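Local coordinates for protein 2-dehydro-3-deoxyphosphogluconate aldolase (Vibrio fischeri, PDB 3NZR) that is probably an aldolase of the KDGP aldolase family, with a TIM-barrel fold, at residues C15-A20 with H36-V41; N77-V82 with I94-T99; V128-G133 with A142-E147; A181-D186 with A210-I215. One frame throughout, in Å; residues are numbered along the deposited sequence.

Contact 1. Residues C15-A20 with H36-V41. With MG (magnesium ion), chain E.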
loop_
_atom_site.group_PDB
_atom_site.type_symbol
_atom_site.label_atom_id
_atom_site.label_comp_id
_atom_site.label_asym_id
_atom_site.label_seq_id
_atom_site.Cartn_x
_atom_site.Cartn_y
_atom_site.Cartn_z
ATOM N N CYS A 15 -4.662 -25.197 0.427
ATOM C CA CYS A 15 -5.956 -25.005 -0.205
ATOM C C CYS A 15 -5.749 -24.688 -1.733
ATOM O O CYS A 15 -5.001 -23.768 -2.109
ATOM C CB CYS A 15 -6.613 -23.848 0.464
ATOM S SG CYS A 15 -8.282 -23.584 -0.025
ATOM N N LEU A 16 -6.341 -25.489 -2.603
ATOM C CA LEU A 16 -6.226 -25.329 -4.061
ATOM C C LEU A 16 -6.999 -24.061 -4.555
ATOM O O LEU A 16 -8.013 -23.652 -3.980
ATOM C CB LEU A 16 -6.853 -26.542 -4.755
ATOM C CG LEU A 16 -6.329 -27.895 -4.347
ATOM C CD1 LEU A 16 -7.138 -29.029 -5.013
ATOM C CD2 LEU A 16 -4.811 -28.031 -4.600
ATOM N N ASN A 17 -6.482 -23.422 -5.584
ATOM C CA ASN A 17 -7.169 -22.280 -6.159
ATOM C C ASN A 17 -7.210 -22.539 -7.656
ATOM O O ASN A 17 -6.145 -22.658 -8.287
ATOM C CB ASN A 17 -6.431 -20.999 -5.846
ATOM C CG ASN A 17 -7.228 -19.740 -6.249
ATOM O OD1 ASN A 17 -7.939 -19.749 -7.186
ATOM N ND2 ASN A 17 -7.128 -18.713 -5.478
ATOM N N VAL A 18 -8.422 -22.650 -8.178
ATOM C CA VAL A 18 -8.711 -23.041 -9.533
ATOM C C VAL A 18 -9.888 -22.141 -9.985
ATOM O O VAL A 18 -10.674 -21.658 -9.152
ATOM C CB VAL A 18 -9.077 -24.534 -9.675
ATOM C CG1 VAL A 18 -7.978 -25.421 -9.023
ATOM C CG2 VAL A 18 -10.409 -24.826 -9.023
ATOM N N LEU A 19 -9.972 -21.929 -11.297
ATOM C CA LEU A 19 -10.976 -21.122 -11.886
ATOM C C LEU A 19 -12.231 -21.938 -12.080
ATOM O O LEU A 19 -12.159 -23.172 -12.214
ATOM C CB LEU A 19 -10.500 -20.649 -13.260
ATOM C CG LEU A 19 -9.297 -19.679 -13.279
ATOM C CD1 LEU A 19 -9.120 -19.095 -14.704
ATOM C CD2 LEU A 19 -9.490 -18.576 -12.169
ATOM N N ALA A 20 -13.385 -21.267 -12.071
ATOM C CA ALA A 20 -14.686 -21.887 -12.384
ATOM C C ALA A 20 -15.217 -21.282 -13.667
ATOM O O ALA A 20 -15.203 -20.064 -13.819
ATOM C CB ALA A 20 -15.713 -21.583 -11.256
ATOM N N HIS A 36 -11.658 -28.277 0.021
ATOM C CA HIS A 36 -10.355 -27.706 0.219
ATOM C C HIS A 36 -9.917 -26.975 -1.058
ATOM O O HIS A 36 -8.922 -27.290 -1.680
ATOM C CB HIS A 36 -9.344 -28.771 0.644
ATOM C CG HIS A 36 -9.761 -29.527 1.875
ATOM N ND1 HIS A 36 -9.929 -28.909 3.097
ATOM C CD2 HIS A 36 -10.173 -30.819 2.039
ATOM C CE1 HIS A 36 -10.388 -29.801 3.976
ATOM N NE2 HIS A 36 -10.523 -30.972 3.365
ATOM N N VAL A 37 -10.679 -25.942 -1.390
ATOM C CA VAL A 37 -10.462 -25.221 -2.673
ATOM C C VAL A 37 -11.021 -23.806 -2.546
ATOM O O VAL A 37 -11.889 -23.557 -1.719
ATOM C CB VAL A 37 -11.159 -25.982 -3.809
ATOM C CG1 VAL A 37 -12.677 -25.931 -3.626
ATOM C CG2 VAL A 37 -10.758 -25.437 -5.212
ATOM N N LEU A 38 -10.529 -22.895 -3.376
ATOM C CA LEU A 38 -11.145 -21.627 -3.605
ATOM C C LEU A 38 -11.382 -21.544 -5.074
ATOM O O LEU A 38 -10.499 -21.873 -5.830
ATOM C CB LEU A 38 -10.127 -20.509 -3.235
ATOM C CG LEU A 38 -9.730 -20.463 -1.808
ATOM C CD1 LEU A 38 -8.390 -19.668 -1.594
ATOM C CD2 LEU A 38 -10.886 -19.883 -1.006
ATOM N N VAL A 39 -12.553 -21.069 -5.502
ATOM C CA VAL A 39 -12.904 -21.025 -6.870
ATOM C C VAL A 39 -12.807 -19.576 -7.395
ATOM O O VAL A 39 -13.425 -18.634 -6.824
ATOM C CB VAL A 39 -14.354 -21.493 -7.047
ATOM C CG1 VAL A 39 -14.906 -21.003 -8.313
ATOM C CG2 VAL A 39 -14.468 -23.005 -6.949
ATOM N N GLY A 40 -11.971 -19.394 -8.406
ATOM C CA GLY A 40 -11.631 -18.051 -8.891
ATOM C C GLY A 40 -12.668 -17.564 -9.914
ATOM O O GLY A 40 -13.068 -18.343 -10.787
ATOM N N VAL A 41 -13.149 -16.336 -9.699
ATOM C CA VAL A 41 -14.060 -15.647 -10.562
ATOM C C VAL A 41 -13.360 -14.319 -10.890
ATOM O O VAL A 41 -12.859 -13.614 -9.983
ATOM C CB VAL A 41 -15.445 -15.485 -9.883
ATOM C CG1 VAL A 41 -16.516 -15.019 -10.926
ATOM C CG2 VAL A 41 -15.961 -16.851 -9.287
HETATM MG MG MG E . -11.276 -32.625 4.518
HETATM O O HOH W 1 -13.665 -17.940 -13.387
HETATM O O HOH W 2 -12.021 -34.239 5.648
HETATM O O HOH W 3 -9.613 -33.018 5.474
HETATM O O HOH W 4 -10.786 -33.900 3.121
HETATM O O HOH W 5 -12.972 -32.355 3.578
HETATM O O HOH W 6 -11.633 -31.557 5.996
#
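L16-L19 and V37-V41 run parallel as neighbouring barrel strands, their short axes 4.5 Å apart at closest and inclined by 30°, with L16 beside V37 and L19 beside G40. With helix 23-32 between them they form the first beta-alpha-beta crossover of the TIM barrel. Five backbone hydrogen bonds join them; two are short, L38 N to L16 O and G40 N to V18 O, each 2.7 Å. The L16, V18, V37 and V39 side chains lie on one face of the sheet, where I29 of helix 23-32 covers V18, V37 and V39. There V37 puts CG2 anti to its own backbone N (CG1 at chi1 67°), 3.9 Å from V18 CG2, and the two valines meet at about a right angle. N17 and L38 occupy the other face, with N17 ND2 4.2 Å from L38 CB and H93 touching both residues. At the start of the pair, C15 SG lies alongside the incoming strand, 3.6 Å from V37 N and 3.9 Å from L38 CG. Just beyond, the H36 ring turns outward: ND1 hydrogen-bonds to N8 O, which with the metal on NE2 should restrict its rotation, and five waters complete the magnesium coordination. At the far end a water donates to both A20 O and G40 O, while the metal bond at the near end, H36 NE2 to magnesium, measures 2.1 Å.

Contact 2. Residues N77-V82 with I94-T99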
loop_
_atom_site.group_PDB
_atom_site.type_symbol
_atom_site.label_atom_id
_atom_site.label_comp_id
_atom_site.label_asym_id
_atom_site.label_seq_id
_atom_site.Cartn_x
_atom_site.Cartn_y
_atom_site.Cartn_z
ATOM N N ASN A 77 -4.845 -3.007 -14.093
ATOM C CA ASN A 77 -5.917 -2.050 -14.107
ATOM C C ASN A 77 -7.270 -2.557 -13.603
ATOM O O ASN A 77 -8.232 -1.808 -13.539
ATOM C CB ASN A 77 -6.081 -1.414 -15.509
ATOM C CG ASN A 77 -4.875 -0.586 -15.908
ATOM O OD1 ASN A 77 -4.018 -1.047 -16.676
ATOM N ND2 ASN A 77 -4.771 0.625 -15.334
ATOM N N GLN A 78 -7.330 -3.816 -13.177
ATOM C CA GLN A 78 -8.511 -4.339 -12.543
ATOM C C GLN A 78 -8.432 -4.186 -11.026
ATOM O O GLN A 78 -9.331 -4.621 -10.332
ATOM C CB GLN A 78 -8.667 -5.839 -12.916
ATOM C CG GLN A 78 -8.925 -5.993 -14.417
ATOM C CD GLN A 78 -10.274 -5.405 -14.821
ATOM O OE1 GLN A 78 -11.321 -5.703 -14.226
ATOM N NE2 GLN A 78 -10.246 -4.516 -15.763
ATOM N N SER A 79 -7.325 -3.603 -10.496
ATOM C CA SER A 79 -7.087 -3.598 -9.035
ATOM C C SER A 79 -8.200 -2.921 -8.264
ATOM O O SER A 79 -8.711 -3.501 -7.315
ATOM C CB SER A 79 -5.759 -2.907 -8.739
ATOM O OG SER A 79 -5.470 -2.985 -7.384
HETATM N N MSE A 80 -8.583 -1.708 -8.670
HETATM C CA MSE A 80 -9.607 -1.028 -7.892
HETATM C C MSE A 80 -10.939 -1.760 -7.968
HETATM O O MSE A 80 -11.686 -1.848 -7.004
HETATM C CB MSE A 80 -9.738 0.424 -8.276
HETATM C CG MSE A 80 -10.755 1.167 -7.443
HETATM SE SE MSE A 80 -10.496 1.143 -5.418
HETATM C CE MSE A 80 -9.031 2.554 -5.351
HETATM N N MSE A 81 -11.244 -2.325 -9.121
HETATM C CA MSE A 81 -12.487 -3.028 -9.243
HETATM C C MSE A 81 -12.531 -4.239 -8.366
HETATM O O MSE A 81 -13.545 -4.539 -7.783
HETATM C CB MSE A 81 -12.727 -3.426 -10.701
HETATM C CG MSE A 81 -14.160 -3.840 -10.986
HETATM SE SE MSE A 81 -14.389 -4.298 -12.880
HETATM C CE MSE A 81 -14.661 -2.450 -13.619
ATOM N N VAL A 82 -11.395 -4.955 -8.233
ATOM C CA VAL A 82 -11.351 -6.058 -7.329
ATOM C C VAL A 82 -11.570 -5.629 -5.908
ATOM O O VAL A 82 -12.258 -6.307 -5.216
ATOM C CB VAL A 82 -9.995 -6.869 -7.490
ATOM C CG1 VAL A 82 -9.842 -7.819 -6.270
ATOM C CG2 VAL A 82 -9.999 -7.618 -8.823
ATOM N N ILE A 94 -8.902 -12.781 -1.956
ATOM C CA ILE A 94 -8.801 -11.674 -2.864
ATOM C C ILE A 94 -7.419 -11.654 -3.524
ATOM O O ILE A 94 -6.426 -11.747 -2.815
ATOM C CB ILE A 94 -8.971 -10.409 -2.073
ATOM C CG1 ILE A 94 -10.358 -10.353 -1.441
ATOM C CG2 ILE A 94 -8.858 -9.165 -2.965
ATOM C CD1 ILE A 94 -10.528 -9.304 -0.310
ATOM N N ASN A 95 -7.322 -11.508 -4.841
ATOM C CA ASN A 95 -6.042 -11.425 -5.534
ATOM C C ASN A 95 -5.759 -9.981 -5.710
ATOM O O ASN A 95 -6.667 -9.224 -6.151
ATOM C CB ASN A 95 -6.134 -12.034 -6.899
ATOM C CG ASN A 95 -6.279 -13.531 -6.856
ATOM O OD1 ASN A 95 -5.268 -14.266 -6.819
ATOM N ND2 ASN A 95 -7.501 -14.003 -6.937
ATOM N N GLN A 96 -4.558 -9.536 -5.408
ATOM C CA GLN A 96 -4.204 -8.145 -5.590
ATOM C C GLN A 96 -2.832 -7.971 -6.132
ATOM O O GLN A 96 -1.957 -8.832 -6.000
ATOM C CB GLN A 96 -4.392 -7.307 -4.367
ATOM C CG GLN A 96 -5.791 -6.675 -4.236
ATOM C CD GLN A 96 -6.164 -5.756 -5.324
ATOM O OE1 GLN A 96 -5.309 -5.334 -6.117
ATOM N NE2 GLN A 96 -7.443 -5.374 -5.375
ATOM N N VAL A 97 -2.660 -6.860 -6.809
ATOM C CA VAL A 97 -1.293 -6.388 -7.122
ATOM C C VAL A 97 -0.723 -5.670 -5.909
ATOM O O VAL A 97 -1.422 -5.258 -4.981
ATOM C CB VAL A 97 -1.296 -5.507 -8.401
ATOM C CG1 VAL A 97 -1.708 -6.410 -9.634
ATOM C CG2 VAL A 97 -2.302 -4.335 -8.264
ATOM N N PHE A 98 0.571 -5.467 -5.903
ATOM C CA PHE A 98 1.263 -4.949 -4.694
ATOM C C PHE A 98 0.621 -3.670 -4.187
ATOM O O PHE A 98 0.430 -3.517 -2.992
ATOM C CB PHE A 98 2.728 -4.734 -5.013
ATOM C CG PHE A 98 3.604 -4.424 -3.817
ATOM C CD1 PHE A 98 4.185 -5.460 -3.093
ATOM C CD2 PHE A 98 3.894 -3.095 -3.470
ATOM C CE1 PHE A 98 4.997 -5.183 -2.022
ATOM C CE2 PHE A 98 4.699 -2.825 -2.378
ATOM C CZ PHE A 98 5.272 -3.890 -1.685
ATOM N N THR A 99 0.307 -2.741 -5.069
ATOM C CA THR A 99 -0.257 -1.480 -4.680
ATOM C C THR A 99 -1.728 -1.492 -4.300
ATOM O O THR A 99 -2.315 -0.451 -4.048
ATOM C CB THR A 99 -0.087 -0.485 -5.916
ATOM O OG1 THR A 99 -0.544 -1.148 -7.099
ATOM C CG2 THR A 99 1.446 -0.117 -6.215
HETATM O O HOH W 7 -3.484 -0.875 -7.239
#
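In this TIM-barrel protein the segment I94-T99 leaves the end of strand 93-94 and passes the first turn of helix 79-89, the helix that precedes that strand. Q96 and S79 carry the contact through a two-point grip. The amide nitrogen Q96 NE2 donates to S79 O at 3.0 Å, nearly straight at 168°, with the acceptor lying in the plane of the Q96 amide. Next to it, S79 OG donates to Q96 OE1 at 2.7 Å. A bend at chi2 of Q96 (-61°) folds the chain back so that both ends of the amide face S79. The oxygen also accepts from the backbone, V97 N to Q96 OE1 at 3.1 Å; this donor and the serine hydroxyl arrive from opposite faces of the amide plane. Held at both ends, the amide has its flip state defined, and S104 of helix 101-108 adds a weak bond to NE2. Apolar atoms close over the polar pair. V82 CG1, trans to N (chi1 166°), reaches toward the loop and sits 3.7 Å from I94 CG2, touching N95 O and Q96 NE2 as well; N95 O is buried here without a polar partner. From the other end V97 CG2 comes within 3.6 Å of S79 OG. That hydroxyl also accepts from a water at 2.9 Å, and the same water lies 3.0 Å from T99 OG1.

Contact 3. Residues V128-G133 with A142-E147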
loop_
_atom_site.group_PDB
_atom_site.type_symbol
_atom_site.label_atom_id
_atom_site.label_comp_id
_atom_site.label_asym_id
_atom_site.label_seq_id
_atom_site.Cartn_x
_atom_site.Cartn_y
_atom_site.Cartn_z
ATOM N N VAL A 128 13.029 -9.465 -5.774
ATOM C CA VAL A 128 11.689 -9.567 -6.363
ATOM C C VAL A 128 11.189 -8.236 -6.874
ATOM O O VAL A 128 11.546 -7.177 -6.328
ATOM C CB VAL A 128 10.628 -10.145 -5.387
ATOM C CG1 VAL A 128 10.920 -11.628 -5.000
ATOM C CG2 VAL A 128 10.456 -9.237 -4.177
ATOM N N LYS A 129 10.364 -8.295 -7.919
ATOM C CA LYS A 129 9.790 -7.099 -8.556
ATOM C C LYS A 129 8.431 -6.777 -7.878
ATOM O O LYS A 129 7.562 -7.651 -7.813
ATOM C CB LYS A 129 9.628 -7.222 -10.057
ATOM C CG LYS A 129 8.828 -6.118 -10.733
ATOM C CD LYS A 129 8.558 -6.347 -12.214
ATOM C CE LYS A 129 7.475 -5.325 -12.796
ATOM N NZ LYS A 129 7.413 -5.453 -14.276
ATOM N N ILE A 130 8.264 -5.554 -7.402
ATOM C CA ILE A 130 7.022 -5.203 -6.667
ATOM C C ILE A 130 6.223 -4.076 -7.342
ATOM O O ILE A 130 5.135 -3.619 -6.799
ATOM C CB ILE A 130 7.303 -4.794 -5.207
ATOM C CG1 ILE A 130 8.282 -3.624 -5.152
ATOM C CG2 ILE A 130 7.906 -5.994 -4.399
ATOM C CD1 ILE A 130 8.425 -3.003 -3.784
ATOM N N SER A 131 6.731 -3.541 -8.452
ATOM C CA SER A 131 6.037 -2.453 -9.145
ATOM C C SER A 131 4.988 -3.071 -10.107
ATOM O O SER A 131 5.106 -2.933 -11.364
ATOM C CB SER A 131 7.032 -1.595 -9.934
ATOM O OG SER A 131 8.043 -2.402 -10.540
ATOM N N THR A 132 3.994 -3.785 -9.531
ATOM C CA THR A 132 3.058 -4.543 -10.292
ATOM C C THR A 132 1.653 -3.841 -10.395
ATOM O O THR A 132 0.644 -4.462 -10.786
ATOM C CB THR A 132 2.940 -5.920 -9.677
ATOM O OG1 THR A 132 2.622 -5.825 -8.293
ATOM C CG2 THR A 132 4.274 -6.642 -9.763
ATOM N N GLY A 133 1.565 -2.574 -10.027
ATOM C CA GLY A 133 0.301 -1.866 -10.074
ATOM C C GLY A 133 0.036 -1.137 -11.394
ATOM O O GLY A 133 0.804 -1.225 -12.304
ATOM N N ALA A 142 10.833 -1.825 -9.842
ATOM C CA ALA A 142 11.246 -1.706 -8.461
ATOM C C ALA A 142 11.589 -3.087 -7.999
ATOM O O ALA A 142 10.698 -3.930 -7.880
ATOM C CB ALA A 142 10.112 -1.128 -7.630
ATOM N N ILE A 143 12.863 -3.342 -7.753
ATOM C CA ILE A 143 13.343 -4.693 -7.432
ATOM C C ILE A 143 13.923 -4.629 -6.039
ATOM O O ILE A 143 14.797 -3.775 -5.743
ATOM C CB ILE A 143 14.435 -5.179 -8.480
ATOM C CG1 ILE A 143 13.751 -5.423 -9.834
ATOM C CG2 ILE A 143 15.159 -6.479 -8.033
ATOM C CD1 ILE A 143 14.608 -5.271 -11.043
ATOM N N VAL A 144 13.430 -5.475 -5.158
ATOM C CA VAL A 144 13.764 -5.341 -3.764
ATOM C C VAL A 144 14.002 -6.691 -3.121
ATOM O O VAL A 144 13.634 -7.761 -3.663
ATOM C CB VAL A 144 12.590 -4.652 -3.010
ATOM C CG1 VAL A 144 12.241 -3.364 -3.667
ATOM C CG2 VAL A 144 11.387 -5.616 -2.973
ATOM N N PRO A 145 14.580 -6.665 -1.927
ATOM C CA PRO A 145 14.858 -7.922 -1.278
ATOM C C PRO A 145 13.546 -8.640 -0.914
ATOM O O PRO A 145 12.591 -7.974 -0.459
ATOM C CB PRO A 145 15.601 -7.480 -0.007
ATOM C CG PRO A 145 16.184 -6.247 -0.316
ATOM C CD PRO A 145 15.187 -5.533 -1.186
ATOM N N VAL A 146 13.487 -9.950 -1.111
ATOM C CA VAL A 146 12.251 -10.686 -0.866
ATOM C C VAL A 146 11.798 -10.516 0.605
ATOM O O VAL A 146 10.587 -10.328 0.911
ATOM C CB VAL A 146 12.335 -12.217 -1.313
ATOM C CG1 VAL A 146 13.302 -12.985 -0.535
ATOM C CG2 VAL A 146 10.915 -12.861 -1.201
ATOM N N GLU A 147 12.770 -10.513 1.514
ATOM C CA GLU A 147 12.438 -10.282 2.920
ATOM C C GLU A 147 11.689 -8.984 3.122
ATOM O O GLU A 147 10.729 -8.926 3.902
ATOM C CB GLU A 147 13.712 -10.319 3.797
ATOM C CG GLU A 147 14.505 -11.686 3.712
ATOM C CD GLU A 147 15.571 -11.801 2.541
ATOM O OE1 GLU A 147 15.601 -10.944 1.602
ATOM O OE2 GLU A 147 16.387 -12.792 2.568
#
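V128 faces V144 as a hydrogen-bonded pair of a two-stranded antiparallel sheet: V128 N donates to V144 O at 2.8 Å, and V144 N returns a bond of the same length to V128 O. Its two methyls part company. CG2 meets V144 CG2 at 3.9 Å, whereas CG1 reaches past the strand to V146 CB, 4.0 Å away in the first turn of helix 146-155. K129 follows as the non-hydrogen-bonded partner of I143; its extended chain runs away from the contact toward D141, with which NZ makes a long, weak ion pair. At I130 the backbone leaves the strand, yet I130 N still donates to A142 O at 3.0 Å. With CG1 lodged between backbone N and carbonyl carbon (chi1 57°), the isoleucine straddles its partners: CG1 packs on A142 CB, while CG2 stands 3.8 Å from V144 CG2, roughly perpendicular to that valine. S131 is the centre of an inverse gamma turn, and here its hydroxyl is the acceptor, A142 N to S131 OG at 2.9 Å and 171°. Beyond the valines and I130, A149 of helix 146-155 covers the apolar face, and M152 of the second subunit packs on I130. The hairpin stem thus keeps its bonding past the last strand pair, with a serine hydroxyl as acceptor and the face that carries V128, I130 and V144 packed against helix 146-155.

Contact 4. Residues A181-D186 with A210-I215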
loop_
_atom_site.group_PDB
_atom_site.type_symbol
_atom_site.label_atom_id
_atom_site.label_comp_id
_atom_site.label_asym_id
_atom_site.label_seq_id
_atom_site.Cartn_x
_atom_site.Cartn_y
_atom_site.Cartn_z
ATOM N N ALA A 181 11.963 -17.572 2.638
ATOM C CA ALA A 181 11.688 -16.262 3.244
ATOM C C ALA A 181 10.276 -16.261 3.851
ATOM O O ALA A 181 10.086 -15.775 4.977
ATOM C CB ALA A 181 11.862 -15.111 2.210
ATOM N N CYS A 182 9.304 -16.855 3.146
ATOM C CA CYS A 182 7.929 -16.940 3.657
ATOM C C CYS A 182 7.895 -17.728 4.986
ATOM O O CYS A 182 7.237 -17.327 5.976
ATOM C CB CYS A 182 7.000 -17.578 2.654
ATOM S SG CYS A 182 6.458 -16.395 1.312
ATOM N N ALA A 183 8.613 -18.839 4.991
ATOM C CA ALA A 183 8.638 -19.739 6.145
ATOM C C ALA A 183 9.256 -19.042 7.374
ATOM O O ALA A 183 8.730 -19.086 8.479
ATOM C CB ALA A 183 9.439 -20.957 5.770
ATOM N N ASP A 184 10.359 -18.362 7.136
ATOM C CA ASP A 184 11.113 -17.631 8.163
ATOM C C ASP A 184 10.375 -16.379 8.738
ATOM O O ASP A 184 10.539 -16.063 9.884
ATOM C CB ASP A 184 12.466 -17.208 7.578
ATOM C CG ASP A 184 13.454 -18.407 7.390
ATOM O OD1 ASP A 184 13.152 -19.541 7.845
ATOM O OD2 ASP A 184 14.539 -18.210 6.765
ATOM N N LYS A 185 9.577 -15.696 7.922
ATOM C CA LYS A 185 8.752 -14.557 8.366
ATOM C C LYS A 185 7.301 -14.936 8.595
ATOM O O LYS A 185 6.383 -14.074 8.721
ATOM C CB LYS A 185 8.826 -13.463 7.310
ATOM C CG LYS A 185 10.051 -12.593 7.502
ATOM C CD LYS A 185 9.923 -11.223 6.764
ATOM C CE LYS A 185 10.547 -11.423 5.502
ATOM N NZ LYS A 185 11.447 -12.680 5.325
ATOM N N ASP A 186 7.068 -16.237 8.526
ATOM C CA ASP A 186 5.776 -16.833 8.827
ATOM C C ASP A 186 4.600 -16.270 7.990
ATOM O O ASP A 186 3.596 -15.840 8.529
ATOM C CB ASP A 186 5.495 -16.594 10.274
ATOM C CG ASP A 186 4.163 -17.097 10.668
ATOM O OD1 ASP A 186 3.763 -18.222 10.209
ATOM O OD2 ASP A 186 3.485 -16.362 11.430
ATOM N N ALA A 210 10.454 -26.212 2.741
ATOM C CA ALA A 210 10.904 -24.940 3.284
ATOM C C ALA A 210 10.136 -24.709 4.563
ATOM O O ALA A 210 10.502 -23.859 5.388
ATOM C CB ALA A 210 10.671 -23.784 2.289
ATOM N N GLY A 211 9.076 -25.460 4.781
ATOM C CA GLY A 211 8.285 -25.222 6.003
ATOM C C GLY A 211 7.286 -24.064 5.943
ATOM O O GLY A 211 6.821 -23.594 6.986
ATOM N N VAL A 212 6.867 -23.656 4.749
ATOM C CA VAL A 212 5.776 -22.654 4.603
ATOM C C VAL A 212 4.507 -23.190 5.261
ATOM O O VAL A 212 4.088 -24.312 4.944
ATOM C CB VAL A 212 5.493 -22.320 3.112
ATOM C CG1 VAL A 212 4.298 -21.305 2.955
ATOM C CG2 VAL A 212 6.786 -21.785 2.437
ATOM N N SER A 213 3.872 -22.390 6.138
ATOM C CA SER A 213 2.728 -22.870 6.933
ATOM C C SER A 213 1.453 -23.076 6.133
ATOM O O SER A 213 0.711 -24.078 6.353
ATOM C CB SER A 213 2.434 -21.943 8.119
ATOM O OG SER A 213 2.342 -20.597 7.636
ATOM N N LYS A 214 1.168 -22.158 5.202
ATOM C CA LYS A 214 -0.036 -22.272 4.372
ATOM C C LYS A 214 0.302 -21.943 2.923
ATOM O O LYS A 214 1.021 -20.963 2.661
ATOM C CB LYS A 214 -1.104 -21.314 4.855
ATOM C CG LYS A 214 -1.516 -21.562 6.330
ATOM C CD LYS A 214 -2.675 -22.439 6.466
ATOM C CE LYS A 214 -3.096 -22.556 7.947
ATOM N NZ LYS A 214 -1.875 -23.124 8.729
ATOM N N ILE A 215 -0.120 -22.839 2.011
ATOM C CA ILE A 215 0.214 -22.756 0.612
ATOM C C ILE A 215 -1.059 -22.743 -0.171
ATOM O O ILE A 215 -1.940 -23.626 0.006
ATOM C CB ILE A 215 1.061 -23.939 0.140
ATOM C CG1 ILE A 215 2.256 -24.168 1.077
ATOM C CG2 ILE A 215 1.538 -23.731 -1.343
ATOM C CD1 ILE A 215 2.933 -25.457 0.909
HETATM O O HOH W 8 4.811 -19.748 6.662
#
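A183 CB points toward the turn that follows helix 200-209. It comes 3.1 Å from A210 O, a tight approach, and 3.8 Å from G211 C; the V212 methyl CG2 lies a little farther along, 4.3 Å from the same CB. One residue earlier, C182 CB touches V212 CG2 at 4.2 Å, so the valine branch spans two consecutive helix residues. With chi1 at 178° CG1 lies anti to the backbone N, which leaves CG2 beside that N and facing the helix. No direct hydrogen bond crosses between the segments. A water does bridge them: it accepts from S213 N at 2.9 Å and donates weakly to C182 O. Both segments are turning out of helices here, in the outer layer of the TIM barrel, and each does so by a Schellman motif. G211, with positive phi, ends helix 200-209; D186, also at positive phi, is the C-prime residue that ends helix 172-184, where F187 N bonds to C182 O and D186 N bonds weakly to A183 O. The D186 CB points away from the other segment, but CG, trans to N (chi1 177°), carries the carboxylate back, leaving OD1 3.8 Å from S213 OG. Farther out, L189 of strand 188-191 packs on C182, and A179 of helix 172-184 touches both A210 and V212. R13 NH1 hydrogen-bonds to V212 O, and W188 lies against S213.

In the fold
From the N terminus, contact 1 closes first, bringing together strands 16-19 and 37-42, which helix 23-32 connects. Contact 2 follows, closing the excursion through helix 79-89 and strand 93-94; contact 3 then ties off the hairpin after strand 114-119, and contact 4 joins the ends of helices 172-184 and 200-209. All four are in series, so none nests or crosses. In space they do meet: C15 N and I215 O link contacts 1 and 4 where the barrel comes round, F98 N and T132 OG1 link contacts 2 and 3, and E147 packs against K185 between contacts 3 and 4. Contacts 2 and 3 both touch the second subunit.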